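Local coordinates for vesicular integral-membrane protein VIP36 (Canis lupus familiaris, PDB 2DUR) that binds high-mannose glycans through its calcium-dependent lumenal lectin domain and takes part in transport and sorting of glycoproteins in the early secretory pathway, at residues 15-20 and 24-29; 62-67 and 87-92. One frame throughout, in Å; residues are numbered along the deposited sequence.

In the fold
Both interactions belong to the L-type lectin domain, a sandwich of two antiparallel sheets, and lie about 19 Å apart between centres. Interaction 1 is at the surface: residues 15-20, a loop, fold against residues 24-29, which run into edge strand 27-31. Interaction 2 is buried between the sheets, where strand 64-73 of one sheet faces strand 84-90 of the other; that second sheet also contains strand 27-31. Their chemistry follows their place. Interaction 1 relies on an amide-to-carbonyl bond, a CA-H...O contact and a bridging water, with one small apolar touch, whereas interaction 2 is an aromatic pair whose polar atoms share a water. Both lie away from the calcium and mannose sites.

Interaction 1. Residues 15-20 and 24-29; sequences PYQGVG and MPLWDF
Gly-18 and Pro-25 bring the two backbones closest, their CA atoms 4.1 Å apart, where the chain turns back on itself; phi of Gly-18 is positive (78°), a conformation that suits glycine. This loop reversal leads into strand 27-31, an edge strand of the seven-stranded sheet in the L-type lectin sandwich. Gln-17 reaches across with its side chain. CG stands anti to the backbone N (chi1 -171°) and the chain stays extended to CD, which carries the amide to the carbonyl of Met-24: NE2 donates to Met-24 O at 2.8 Å, in the carbonyl plane and with an N-H...O angle of 152°. The other amide atom, OE1, lies 3.7 Å from CD1 of Leu-26, so the leucine end packs against the same amide that makes the bond. Farther along, CG2 of Val-19 meets the ring of Phe-29 obliquely, 3.8 Å from CE1; Leu-35 of strand 34-35 touches both side chains and widens the apolar patch. On its inner side strand 27-31 pairs with strand 49-55; backbone hydrogen bonds join Asp-28 to Trp-54 and, just before the one strand and after the other, Leu-26 to His-56. The backbone carbonyl of Gln-17 is met twice. CA of Pro-25 makes a CA-H...O contact with Gln-17 O at 3.1 Å, and a water donates to the same oxygen at 2.8 Å. That water also accepts from N of Leu-26 at 2.8 Å, bridging loop and strand entry, and its oxygen lies in plane at the edge of the Trp-27 indole.

Interaction 2. Residues 62-67 and 87-92; sequences KDWEMH and LWYTRD
Trp-64 and Tyr-89 make the direct apolar contact between these segments, and both are buried. CZ2 of the indole sits over the centre of the Tyr-89 ring, 4.1 Å above its plane and equally 4.1 Å from CG. The six-membered ring of Trp-64 and the phenol ring are oblique, with planes at 45° and centroids 5.3 Å apart. The first torsions set up this meeting: CG of Trp-64 lies between its backbone N and carbonyl carbon (chi1 49°), while CG of Tyr-89 is anti to the backbone N (chi1 175°). Phe-205 joins the cluster, edge-to-face with Trp-64 and oblique to Tyr-89. The two rings come from facing sheets of the concanavalin-like sandwich, strand 64-73 in one and strand 84-90 in the other, and fill part of the core between them. On the Trp-64 side, Val-169 and Leu-225 of the neighbouring strands pack against the indole. Polar contact is through a water, in plane at the indole edge, which accepts from NE1 of Trp-64 at 2.9 Å and donates to OH of Tyr-89 at 2.9 Å. The phenol oxygen also hydrogen-bonds to the carbonyl of Pro-200, giving it a protein partner besides the water. Within strand 64-73, NE2 of His-67 donates almost straight to OE1 of Glu-65 at 2.6 Å, an oxygen that accepts through its anti lone pair; the bond lies in the imidazole plane. Past the end of strand 84-90, Arg-91 grips the Asp-92 carboxylate side-on, NE to OD1 and NH2 to OD2.

Interaction 1. Residues 15-20 and 24-29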
loop_
_atom_site.group_PDB
_atom_site.type_symbol
_atom_site.label_atom_id
_atom_site.label_comp_id
_atom_site.label_asym_id
_atom_site.label_seq_id
_atom_site.Cartn_x
_atom_site.Cartn_y
_atom_site.Cartn_z
ATOM N N PRO A 15 13.703 -0.244 15.579
ATOM C CA PRO A 15 13.820 -1.704 15.504
ATOM C C PRO A 15 12.480 -2.446 15.611
ATOM O O PRO A 15 12.437 -3.659 15.898
ATOM C CB PRO A 15 14.708 -2.022 16.713
ATOM C CG PRO A 15 14.312 -0.966 17.743
ATOM C CD PRO A 15 13.755 0.229 16.977
ATOM N N TYR A 16 11.401 -1.708 15.372
ATOM C CA TYR A 16 10.043 -2.222 15.382
ATOM C C TYR A 16 9.610 -2.471 16.810
ATOM O O TYR A 16 10.050 -3.416 17.479
ATOM C CB TYR A 16 9.884 -3.428 14.442
ATOM C CG TYR A 16 10.521 -3.151 13.098
ATOM C CD1 TYR A 16 11.579 -3.926 12.629
ATOM C CD2 TYR A 16 10.099 -2.065 12.310
ATOM C CE1 TYR A 16 12.185 -3.670 11.417
ATOM C CE2 TYR A 16 10.699 -1.788 11.087
ATOM C CZ TYR A 16 11.741 -2.587 10.642
ATOM O OH TYR A 16 12.365 -2.369 9.443
ATOM N N GLN A 17 8.743 -1.584 17.280
ATOM C CA GLN A 17 8.362 -1.573 18.674
ATOM C C GLN A 17 7.800 -2.910 19.148
ATOM O O GLN A 17 6.914 -3.484 18.514
ATOM C CB GLN A 17 7.351 -0.460 18.934
ATOM C CG GLN A 17 7.070 -0.251 20.410
ATOM C CD GLN A 17 6.145 0.914 20.656
ATOM O OE1 GLN A 17 6.444 2.042 20.264
ATOM N NE2 GLN A 17 5.010 0.651 21.291
ATOM N N GLY A 18 8.325 -3.408 20.266
ATOM C CA GLY A 18 7.750 -4.587 20.908
ATOM C C GLY A 18 8.097 -5.927 20.276
ATOM O O GLY A 18 7.565 -6.958 20.681
ATOM N N VAL A 19 8.972 -5.909 19.280
ATOM C CA VAL A 19 9.387 -7.154 18.630
ATOM C C VAL A 19 10.534 -7.760 19.423
ATOM O O VAL A 19 10.476 -8.936 19.815
ATOM C CB VAL A 19 9.803 -6.929 17.158
ATOM C CG1 VAL A 19 10.427 -8.201 16.562
ATOM C CG2 VAL A 19 8.592 -6.471 16.339
ATOM N N GLY A 20 11.557 -6.942 19.671
ATOM C CA GLY A 20 12.754 -7.384 20.387
ATOM C C GLY A 20 12.853 -6.888 21.820
ATOM O O GLY A 20 13.948 -6.871 22.388
ATOM N N MET A 24 5.078 -3.004 23.902
ATOM C CA MET A 24 3.896 -3.445 23.149
ATOM C C MET A 24 4.083 -3.174 21.646
ATOM O O MET A 24 4.489 -2.075 21.248
ATOM C CB MET A 24 2.647 -2.715 23.662
ATOM C CG MET A 24 1.458 -3.622 23.936
ATOM S SD MET A 24 0.155 -2.944 25.015
ATOM C CE MET A 24 1.038 -1.716 25.986
ATOM N N PRO A 25 3.790 -4.171 20.795
ATOM C CA PRO A 25 3.976 -3.886 19.373
ATOM C C PRO A 25 2.871 -2.969 18.844
ATOM O O PRO A 25 1.796 -2.876 19.448
ATOM C CB PRO A 25 3.900 -5.274 18.717
ATOM C CG PRO A 25 3.078 -6.097 19.656
ATOM C CD PRO A 25 3.268 -5.529 21.044
ATOM N N LEU A 26 3.153 -2.309 17.724
ATOM C CA LEU A 26 2.161 -1.459 17.062
ATOM C C LEU A 26 1.552 -2.117 15.813
ATOM O O LEU A 26 0.600 -1.580 15.229
ATOM C CB LEU A 26 2.787 -0.107 16.697
ATOM C CG LEU A 26 3.159 0.810 17.890
ATOM C CD1 LEU A 26 4.144 1.878 17.432
ATOM C CD2 LEU A 26 1.910 1.406 18.560
ATOM N N TRP A 27 2.107 -3.263 15.415
ATOM C CA TRP A 27 1.671 -3.981 14.210
ATOM C C TRP A 27 1.586 -5.465 14.497
ATOM O O TRP A 27 2.368 -5.974 15.319
ATOM C CB TRP A 27 2.693 -3.789 13.094
ATOM C CG TRP A 27 2.890 -2.342 12.687
ATOM C CD1 TRP A 27 3.614 -1.385 13.363
ATOM C CD2 TRP A 27 2.344 -1.684 11.528
ATOM N NE1 TRP A 27 3.554 -0.187 12.696
ATOM C CE2 TRP A 27 2.778 -0.334 11.572
ATOM C CE3 TRP A 27 1.526 -2.103 10.458
ATOM C CZ2 TRP A 27 2.413 0.609 10.596
ATOM C CZ3 TRP A 27 1.178 -1.161 9.470
ATOM C CH2 TRP A 27 1.630 0.178 9.552
ATOM N N ASP A 28 0.642 -6.135 13.837
ATOM C CA ASP A 28 0.549 -7.596 13.815
ATOM C C ASP A 28 1.291 -8.082 12.570
ATOM O O ASP A 28 1.161 -7.491 11.490
ATOM C CB ASP A 28 -0.901 -8.053 13.741
ATOM C CG ASP A 28 -1.666 -7.810 15.028
ATOM O OD1 ASP A 28 -1.195 -8.267 16.073
ATOM O OD2 ASP A 28 -2.740 -7.198 14.993
ATOM N N PHE A 29 2.068 -9.147 12.728
ATOM C CA PHE A 29 2.880 -9.709 11.657
ATOM C C PHE A 29 2.251 -11.049 11.278
ATOM O O PHE A 29 2.115 -11.929 12.117
ATOM C CB PHE A 29 4.334 -9.857 12.133
ATOM C CG PHE A 29 4.927 -8.545 12.588
ATOM C CD1 PHE A 29 4.849 -8.163 13.921
ATOM C CD2 PHE A 29 5.485 -7.676 11.658
ATOM C CE1 PHE A 29 5.361 -6.930 14.329
ATOM C CE2 PHE A 29 6.007 -6.450 12.049
ATOM C CZ PHE A 29 5.929 -6.083 13.399
HETATM O O HOH W 1 5.537 -2.669 16.233
#

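Interaction 2. Residues 62-67 and 87-92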
loop_
_atom_site.group_PDB
_atom_site.type_symbol
_atom_site.label_atom_id
_atom_site.label_comp_id
_atom_site.label_asym_id
_atom_site.label_seq_id
_atom_site.Cartn_x
_atom_site.Cartn_y
_atom_site.Cartn_z
ATOM N N LYS A 62 -8.209 12.693 9.090
ATOM C CA LYS A 62 -8.850 12.979 7.810
ATOM C C LYS A 62 -7.846 13.295 6.711
ATOM O O LYS A 62 -8.097 13.043 5.529
ATOM C CB LYS A 62 -9.819 14.154 7.950
ATOM C CG LYS A 62 -10.959 13.926 8.917
ATOM C CD LYS A 62 -11.749 15.231 9.051
ATOM C CE LYS A 62 -12.844 15.122 10.081
ATOM N NZ LYS A 62 -12.306 15.002 11.460
ATOM N N ASP A 63 -6.705 13.861 7.079
ATOM C CA ASP A 63 -5.714 14.288 6.099
ATOM C C ASP A 63 -4.350 13.735 6.478
ATOM O O ASP A 63 -3.811 14.058 7.549
ATOM C CB ASP A 63 -5.657 15.822 6.018
ATOM C CG ASP A 63 -7.031 16.431 5.927
ATOM O OD1 ASP A 63 -7.550 16.542 4.808
ATOM O OD2 ASP A 63 -7.593 16.775 6.994
ATOM N N TRP A 64 -3.800 12.887 5.610
ATOM C CA TRP A 64 -2.579 12.175 5.965
ATOM C C TRP A 64 -1.679 11.900 4.781
ATOM O O TRP A 64 -2.095 11.979 3.610
ATOM C CB TRP A 64 -2.910 10.877 6.708
ATOM C CG TRP A 64 -3.959 10.003 6.054
ATOM C CD1 TRP A 64 -5.273 9.928 6.383
ATOM C CD2 TRP A 64 -3.761 9.079 4.969
ATOM N NE1 TRP A 64 -5.919 9.011 5.592
ATOM C CE2 TRP A 64 -5.015 8.467 4.716
ATOM C CE3 TRP A 64 -2.652 8.693 4.210
ATOM C CZ2 TRP A 64 -5.191 7.499 3.709
ATOM C CZ3 TRP A 64 -2.822 7.736 3.188
ATOM C CH2 TRP A 64 -4.082 7.145 2.965
ATOM N N GLU A 65 -0.421 11.591 5.085
ATOM C CA GLU A 65 0.501 11.218 4.039
ATOM C C GLU A 65 1.374 10.120 4.586
ATOM O O GLU A 65 2.010 10.305 5.634
ATOM C CB GLU A 65 1.368 12.406 3.593
ATOM C CG GLU A 65 2.290 12.080 2.428
ATOM C CD GLU A 65 2.925 13.330 1.810
ATOM O OE1 GLU A 65 4.156 13.355 1.615
ATOM O OE2 GLU A 65 2.181 14.302 1.527
ATOM N N MET A 66 1.363 8.977 3.898
ATOM C CA MET A 66 2.183 7.814 4.282
ATOM C C MET A 66 3.418 7.702 3.393
ATOM O O MET A 66 3.327 7.721 2.170
ATOM C CB MET A 66 1.347 6.518 4.148
ATOM C CG MET A 66 2.138 5.240 4.531
ATOM S SD MET A 66 2.386 5.102 6.317
ATOM C CE MET A 66 0.890 4.271 6.853
ATOM N N HIS A 67 4.601 7.605 4.009
ATOM C CA HIS A 67 5.809 7.368 3.253
ATOM C C HIS A 67 6.295 5.958 3.507
ATOM O O HIS A 67 6.464 5.554 4.652
ATOM C CB HIS A 67 6.924 8.321 3.677
ATOM C CG HIS A 67 6.627 9.751 3.382
ATOM N ND1 HIS A 67 7.465 10.776 3.766
ATOM C CD2 HIS A 67 5.577 10.330 2.754
ATOM C CE1 HIS A 67 6.942 11.928 3.380
ATOM N NE2 HIS A 67 5.800 11.687 2.762
ATOM N N LEU A 87 -0.417 -1.967 -0.575
ATOM C CA LEU A 87 -0.559 -1.115 0.595
ATOM C C LEU A 87 -2.037 -0.880 0.780
ATOM O O LEU A 87 -2.730 -0.645 -0.198
ATOM C CB LEU A 87 0.130 0.232 0.345
ATOM C CG LEU A 87 1.606 0.089 -0.005
ATOM C CD1 LEU A 87 2.200 1.451 -0.358
ATOM C CD2 LEU A 87 2.384 -0.568 1.152
ATOM N N TRP A 88 -2.496 -0.915 2.029
ATOM C CA TRP A 88 -3.898 -0.932 2.333
ATOM C C TRP A 88 -4.299 0.162 3.287
ATOM O O TRP A 88 -3.577 0.469 4.250
ATOM C CB TRP A 88 -4.258 -2.272 2.988
ATOM C CG TRP A 88 -3.946 -3.443 2.137
ATOM C CD1 TRP A 88 -2.865 -4.273 2.244
ATOM C CD2 TRP A 88 -4.721 -3.926 1.037
ATOM N NE1 TRP A 88 -2.912 -5.248 1.264
ATOM C CE2 TRP A 88 -4.064 -5.083 0.536
ATOM C CE3 TRP A 88 -5.939 -3.510 0.436
ATOM C CZ2 TRP A 88 -4.551 -5.809 -0.561
ATOM C CZ3 TRP A 88 -6.447 -4.267 -0.643
ATOM C CH2 TRP A 88 -5.764 -5.406 -1.124
ATOM N N TYR A 89 -5.478 0.712 3.039
ATOM C CA TYR A 89 -6.205 1.491 4.040
ATOM C C TYR A 89 -7.639 0.970 3.989
ATOM O O TYR A 89 -8.434 1.349 3.118
ATOM C CB TYR A 89 -6.095 2.985 3.722
ATOM C CG TYR A 89 -6.909 3.857 4.637
ATOM C CD1 TYR A 89 -6.467 4.133 5.928
ATOM C CD2 TYR A 89 -8.131 4.403 4.214
ATOM C CE1 TYR A 89 -7.218 4.932 6.790
ATOM C CE2 TYR A 89 -8.903 5.224 5.076
ATOM C CZ TYR A 89 -8.422 5.490 6.353
ATOM O OH TYR A 89 -9.171 6.293 7.199
ATOM N N THR A 90 -7.940 0.031 4.884
ATOM C CA THR A 90 -9.149 -0.781 4.730
ATOM C C THR A 90 -9.919 -1.006 6.016
ATOM O O THR A 90 -9.380 -0.930 7.122
ATOM C CB THR A 90 -8.848 -2.168 4.094
ATOM O OG1 THR A 90 -7.877 -2.878 4.883
ATOM C CG2 THR A 90 -8.349 -2.030 2.656
ATOM N N ARG A 91 -11.192 -1.337 5.850
ATOM C CA ARG A 91 -12.070 -1.631 6.973
ATOM C C ARG A 91 -11.564 -2.798 7.804
ATOM O O ARG A 91 -11.581 -2.748 9.047
ATOM C CB ARG A 91 -13.456 -1.966 6.450
ATOM C CG ARG A 91 -14.500 -2.025 7.555
ATOM C CD ARG A 91 -15.796 -2.605 6.994
ATOM N NE ARG A 91 -15.651 -4.027 6.708
ATOM C CZ ARG A 91 -16.602 -4.784 6.150
ATOM N NH1 ARG A 91 -17.769 -4.253 5.761
ATOM N NH2 ARG A 91 -16.360 -6.077 5.963
ATOM N N ASP A 92 -11.156 -3.853 7.105
ATOM C CA ASP A 92 -10.760 -5.103 7.735
ATOM C C ASP A 92 -9.244 -5.212 7.730
ATOM O O ASP A 92 -8.547 -4.561 6.928
ATOM C CB ASP A 92 -11.401 -6.291 7.003
ATOM C CG ASP A 92 -12.931 -6.279 7.086
ATOM O OD1 ASP A 92 -13.488 -5.615 7.989
ATOM O OD2 ASP A 92 -13.586 -6.904 6.241
HETATM O O HOH W 2 -8.755 9.089 6.371
#